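Side-chain contacts in pyroglutamyl-peptidase I (Fervidobacterium islandicum, PDB 6LTQ), which removes N-terminal pyroglutamyl (5-oxoproline) residues from peptides in a thermophilic bacterium, probably as a cysteine peptidase like its relatives: residues K141-F146 / L203-K208; A78-Q83 / Y161-R166. All blocks are in the same frame, centred on the assembly; numbering follows the deposited sequence.

Read from the N terminus, strand 77-83 is the first part of the chain to enter either contact and supplies residues 78-83 of contact 2. The chain then passes through helix 131-140 into residues 141-146, the turn and the start of strand 145-148, which form the first half of contact 1, and on to helix 158-170, where 161-166 closes contact 2 across 77 intervening residues. Helix 203-215 comes last, and its opening turns, 203-208, close contact 1 over 56 residues. The segments therefore alternate, so the two loops cross. Contact 2 pins a helix onto the inner strand 77-83, while contact 1 joins the last helix to the lead-in of strand 145-148. Both reach the same mixed sheet.

Contact 1. Residues K141-F146 / L203-K208; sequences KKIPAF and LELQTK
Ile143 and Leu205 make the dry, close half of this contact. CG1 of Ile143 lies 3.8 Å from CD1 of Leu205, and the two side chains run past each other in opposite directions, so each lies alongside its partner. Leu205 gets there with CG anti to its backbone N (chi1 -172°), which carries its branched end off the helix toward the turn. The isoleucine's far methyl reaches further along the helix: CD1 of Ile143 comes within 4.0 Å of CG of Lys208, one turn on from Leu205. Ala209 and Leu212 of the same helix, together with Ile90 of strand 90-97, also pack on Ile143, which is buried.

The turn that presents this isoleucine is a Schellman motif closing helix 131-140. Lys142, with positive phi, is its C-prime residue; Ile143 N bonds back to Leu138 O and Lys142 N to Lys139 O. The chain then heads into strand 145-148, in an alpha/beta fold where helices flank a mixed sheet.

Toward solvent the contact loosens and goes wet. Lys208 stretches out fully, all four side-chain torsions near 180°, and brings NZ only to 4.5 Å from Lys141 O, too far for a direct bond. Water fills in. One molecule donates to Lys141 O at 2.7 Å and accepts from Lys208 NZ at 2.9 Å, a well-formed bridge; a second also accepts from Lys208 NZ, but its bond to Lys141 O is weak. Water therefore links the ammonium of Lys208 to the carbonyl of Lys141, just past the end of helix 131-140. Lys141 sends its own side chain away from Lys208, to a bound glycerol. On the Leu205 flank, Pro185 of the second subunit packs against both Leu205 and Pro144.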
# COMPACT_ATOMS: atom_id res chain seq x y z
N LYS D 141 -13.24 18.92 10.96
CA LYS D 141 -12.57 19.04 12.25
C LYS D 141 -11.12 18.54 12.23
O LYS D 141 -10.54 18.27 13.30
CB LYS D 141 -13.32 18.24 13.32
CG LYS D 141 -14.78 18.69 13.50
CD LYS D 141 -14.85 20.09 14.09
CE LYS D 141 -16.31 20.50 14.26
NZ LYS D 141 -16.47 21.78 14.98
N LYS D 142 -10.56 18.34 11.03
CA LYS D 142 -9.14 18.01 10.81
C LYS D 142 -8.78 16.59 11.24
O LYS D 142 -7.64 16.32 11.62
CB LYS D 142 -8.21 19.01 11.49
CG LYS D 142 -8.51 20.47 11.11
CD LYS D 142 -7.52 21.41 11.78
CE LYS D 142 -7.97 22.85 11.65
NZ LYS D 142 -8.07 23.26 10.23
N ILE D 143 -9.73 15.67 11.17
CA ILE D 143 -9.49 14.27 11.53
C ILE D 143 -9.60 13.43 10.27
O ILE D 143 -10.67 13.41 9.63
CB ILE D 143 -10.46 13.79 12.62
CG1 ILE D 143 -10.34 14.68 13.86
CG2 ILE D 143 -10.15 12.35 12.98
CD1 ILE D 143 -11.23 14.24 15.04
N PRO D 144 -8.56 12.69 9.88
CA PRO D 144 -8.68 11.79 8.72
C PRO D 144 -9.81 10.78 8.90
O PRO D 144 -9.91 10.13 9.94
CB PRO D 144 -7.31 11.10 8.66
CG PRO D 144 -6.38 12.04 9.35
CD PRO D 144 -7.20 12.71 10.44
N ALA D 145 -10.66 10.66 7.89
CA ALA D 145 -11.84 9.81 7.99
C ALA D 145 -12.32 9.50 6.59
O ALA D 145 -12.14 10.30 5.67
CB ALA D 145 -12.97 10.47 8.81
N PHE D 146 -12.91 8.32 6.43
CA PHE D 146 -13.38 7.96 5.10
C PHE D 146 -14.43 6.87 5.23
O PHE D 146 -14.59 6.23 6.28
CB PHE D 146 -12.22 7.51 4.19
CG PHE D 146 -11.30 6.50 4.83
CD1 PHE D 146 -11.58 5.14 4.75
CD2 PHE D 146 -10.17 6.92 5.53
CE1 PHE D 146 -10.72 4.20 5.34
CE2 PHE D 146 -9.32 5.98 6.15
CZ PHE D 146 -9.59 4.64 6.04
N LEU D 203 -4.58 7.48 20.81
CA LEU D 203 -5.84 7.31 21.53
C LEU D 203 -6.56 8.64 21.68
O LEU D 203 -7.80 8.71 21.56
CB LEU D 203 -5.57 6.69 22.91
CG LEU D 203 -6.82 6.48 23.77
CD1 LEU D 203 -7.77 5.43 23.15
CD2 LEU D 203 -6.41 6.07 25.18
N GLU D 204 -5.81 9.71 21.92
CA GLU D 204 -6.44 11.02 22.11
C GLU D 204 -7.23 11.44 20.87
O GLU D 204 -8.39 11.87 20.97
CB GLU D 204 -5.38 12.06 22.48
CG GLU D 204 -4.46 11.64 23.66
CD GLU D 204 -3.24 10.80 23.24
OE1 GLU D 204 -2.24 11.39 22.76
OE2 GLU D 204 -3.25 9.56 23.40
N LEU D 205 -6.64 11.27 19.69
CA LEU D 205 -7.34 11.68 18.47
C LEU D 205 -8.50 10.74 18.14
O LEU D 205 -9.57 11.20 17.74
CB LEU D 205 -6.35 11.76 17.29
CG LEU D 205 -6.92 12.36 16.00
CD1 LEU D 205 -7.48 13.78 16.22
CD2 LEU D 205 -5.87 12.35 14.87
N GLN D 206 -8.31 9.43 18.33
CA GLN D 206 -9.42 8.50 18.11
C GLN D 206 -10.58 8.79 19.06
O GLN D 206 -11.75 8.74 18.66
CB GLN D 206 -8.97 7.05 18.30
CG GLN D 206 -7.90 6.57 17.35
CD GLN D 206 -7.82 5.07 17.33
OE1 GLN D 206 -8.83 4.39 17.54
NE2 GLN D 206 -6.63 4.55 17.09
N THR D 207 -10.27 9.08 20.32
CA THR D 207 -11.32 9.42 21.28
C THR D 207 -12.03 10.70 20.87
O THR D 207 -13.26 10.79 20.94
CB THR D 207 -10.72 9.53 22.68
OG1 THR D 207 -10.10 8.28 23.02
CG2 THR D 207 -11.79 9.85 23.70
N LYS D 208 -11.27 11.70 20.43
CA LYS D 208 -11.89 12.92 19.95
C LYS D 208 -12.84 12.63 18.78
O LYS D 208 -13.94 13.21 18.70
CB LYS D 208 -10.82 13.94 19.56
CG LYS D 208 -11.38 15.21 18.95
CD LYS D 208 -10.28 16.25 18.65
CE LYS D 208 -10.86 17.51 18.00
NZ LYS D 208 -9.83 18.56 17.72
O HOH W 1 -8.12 17.47 15.66
O HOH W 2 -10.52 20.08 15.34

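Contact 2. Residues A78-Q83 / Y161-R166; sequences ALHLGQ and YYSLHR
Ser163 and His80 meet through a single hydrogen bond, 2.8 Å from Ser163 OG to His80 NE2, a somewhat bent bond (angle 151°) in which either atom could be the donor. The serine comes in at the imidazole edge, near the ring plane, and its CB also lies in that plane, 3.5 Å from His80 NE2. With CG anti to its carbonyl carbon (chi1 -63°), His80 reaches from the strand to the helix. Its other nitrogen, ND1, bonds Thr20 OG1, so the ring is held at both nitrogens and is unlikely to flip. An alanine here would remove both bonds and the ring together, and would probably leave Ser163 and Thr20 without this shared partner and open a gap between strand and helix.

Ala78 adds a looser touch, its CB 4.4 Å from Ser163 OG. That hydroxyl has a further hydrogen-bond partner in Tyr70 OH and a weak one in Val159 O, within its own helix. All three touching residues are buried. Helix 158-170 here lies against strand 77-83, which runs parallel between strands 15-22 and 175-181, while helix 59-72 flanks it, placing Leu66 against Ser163 and Tyr70 against Ala78.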
# COMPACT_ATOMS: atom_id res chain seq x y z
N ALA D 78 -26.96 2.24 17.91
CA ALA D 78 -25.79 1.46 18.25
C ALA D 78 -24.62 2.07 17.50
O ALA D 78 -24.69 2.26 16.28
CB ALA D 78 -25.98 -0.01 17.89
N LEU D 79 -23.58 2.45 18.23
CA LEU D 79 -22.34 2.94 17.65
C LEU D 79 -21.30 1.89 18.00
O LEU D 79 -20.81 1.85 19.14
CB LEU D 79 -21.97 4.32 18.19
CG LEU D 79 -20.73 5.03 17.63
CD1 LEU D 79 -20.77 5.05 16.11
CD2 LEU D 79 -20.62 6.47 18.18
N HIS D 80 -21.02 1.00 17.06
CA HIS D 80 -20.09 -0.09 17.29
C HIS D 80 -18.69 0.33 16.89
O HIS D 80 -18.48 0.80 15.76
CB HIS D 80 -20.49 -1.33 16.50
CG HIS D 80 -21.81 -1.91 16.87
ND1 HIS D 80 -22.09 -2.38 18.14
CD2 HIS D 80 -22.93 -2.11 16.14
CE1 HIS D 80 -23.33 -2.84 18.17
NE2 HIS D 80 -23.86 -2.69 16.97
N LEU D 81 -17.74 0.15 17.80
CA LEU D 81 -16.33 0.43 17.53
C LEU D 81 -15.55 -0.86 17.40
O LEU D 81 -15.81 -1.83 18.12
CB LEU D 81 -15.70 1.29 18.63
CG LEU D 81 -16.40 2.59 19.02
CD1 LEU D 81 -15.58 3.32 20.10
CD2 LEU D 81 -16.68 3.49 17.80
N GLY D 82 -14.57 -0.86 16.51
CA GLY D 82 -13.72 -2.02 16.37
C GLY D 82 -12.35 -1.63 15.85
O GLY D 82 -12.17 -0.54 15.30
N GLN D 83 -11.39 -2.53 16.05
CA GLN D 83 -10.02 -2.34 15.59
C GLN D 83 -9.90 -2.76 14.13
O GLN D 83 -10.35 -3.84 13.75
CB GLN D 83 -9.06 -3.14 16.47
CG GLN D 83 -7.63 -3.14 16.01
CD GLN D 83 -6.80 -4.15 16.77
OE1 GLN D 83 -6.46 -3.94 17.94
NE2 GLN D 83 -6.49 -5.26 16.12
N TYR D 161 -23.87 -6.63 11.26
CA TYR D 161 -25.01 -7.21 10.56
C TYR D 161 -26.12 -7.55 11.55
O TYR D 161 -27.30 -7.28 11.30
CB TYR D 161 -24.59 -8.44 9.77
CG TYR D 161 -25.73 -9.06 8.98
CD1 TYR D 161 -26.56 -10.03 9.56
CD2 TYR D 161 -25.98 -8.69 7.67
CE1 TYR D 161 -27.61 -10.58 8.86
CE2 TYR D 161 -27.02 -9.26 6.95
CZ TYR D 161 -27.84 -10.21 7.55
OH TYR D 161 -28.90 -10.77 6.83
N TYR D 162 -25.74 -8.12 12.69
CA TYR D 162 -26.74 -8.47 13.71
C TYR D 162 -27.58 -7.25 14.09
O TYR D 162 -28.81 -7.32 14.11
CB TYR D 162 -26.06 -9.07 14.94
CG TYR D 162 -27.07 -9.63 15.93
CD1 TYR D 162 -27.64 -8.81 16.89
CD2 TYR D 162 -27.47 -10.95 15.86
CE1 TYR D 162 -28.58 -9.31 17.78
CE2 TYR D 162 -28.40 -11.47 16.74
CZ TYR D 162 -28.95 -10.64 17.70
OH TYR D 162 -29.89 -11.17 18.56
N SER D 163 -26.93 -6.11 14.35
CA SER D 163 -27.67 -4.93 14.78
C SER D 163 -28.53 -4.36 13.65
O SER D 163 -29.67 -3.95 13.89
CB SER D 163 -26.73 -3.83 15.31
OG SER D 163 -26.16 -4.22 16.56
N LEU D 164 -28.00 -4.30 12.42
CA LEU D 164 -28.82 -3.76 11.34
C LEU D 164 -29.98 -4.70 11.01
O LEU D 164 -31.07 -4.24 10.66
CB LEU D 164 -27.96 -3.47 10.10
CG LEU D 164 -27.07 -2.21 10.18
CD1 LEU D 164 -26.06 -2.14 8.98
CD2 LEU D 164 -27.87 -0.94 10.20
N HIS D 165 -29.77 -6.02 11.11
CA HIS D 165 -30.86 -6.97 10.88
C HIS D 165 -31.91 -6.88 11.99
O HIS D 165 -33.11 -6.82 11.71
CB HIS D 165 -30.32 -8.39 10.78
CG HIS D 165 -31.40 -9.41 10.57
ND1 HIS D 165 -32.28 -9.34 9.51
CD2 HIS D 165 -31.74 -10.51 11.27
CE1 HIS D 165 -33.12 -10.36 9.57
NE2 HIS D 165 -32.81 -11.09 10.63
N ARG D 166 -31.47 -6.91 13.25
CA ARG D 166 -32.40 -6.75 14.37
C ARG D 166 -33.17 -5.44 14.24
O ARG D 166 -34.36 -5.38 14.54
CB ARG D 166 -31.65 -6.79 15.70
CG ARG D 166 -32.56 -6.99 16.92
CD ARG D 166 -31.80 -6.75 18.22
NE ARG D 166 -32.42 -7.39 19.38
CZ ARG D 166 -33.46 -6.89 20.04
NH1 ARG D 166 -33.95 -7.54 21.10
NH2 ARG D 166 -34.02 -5.74 19.66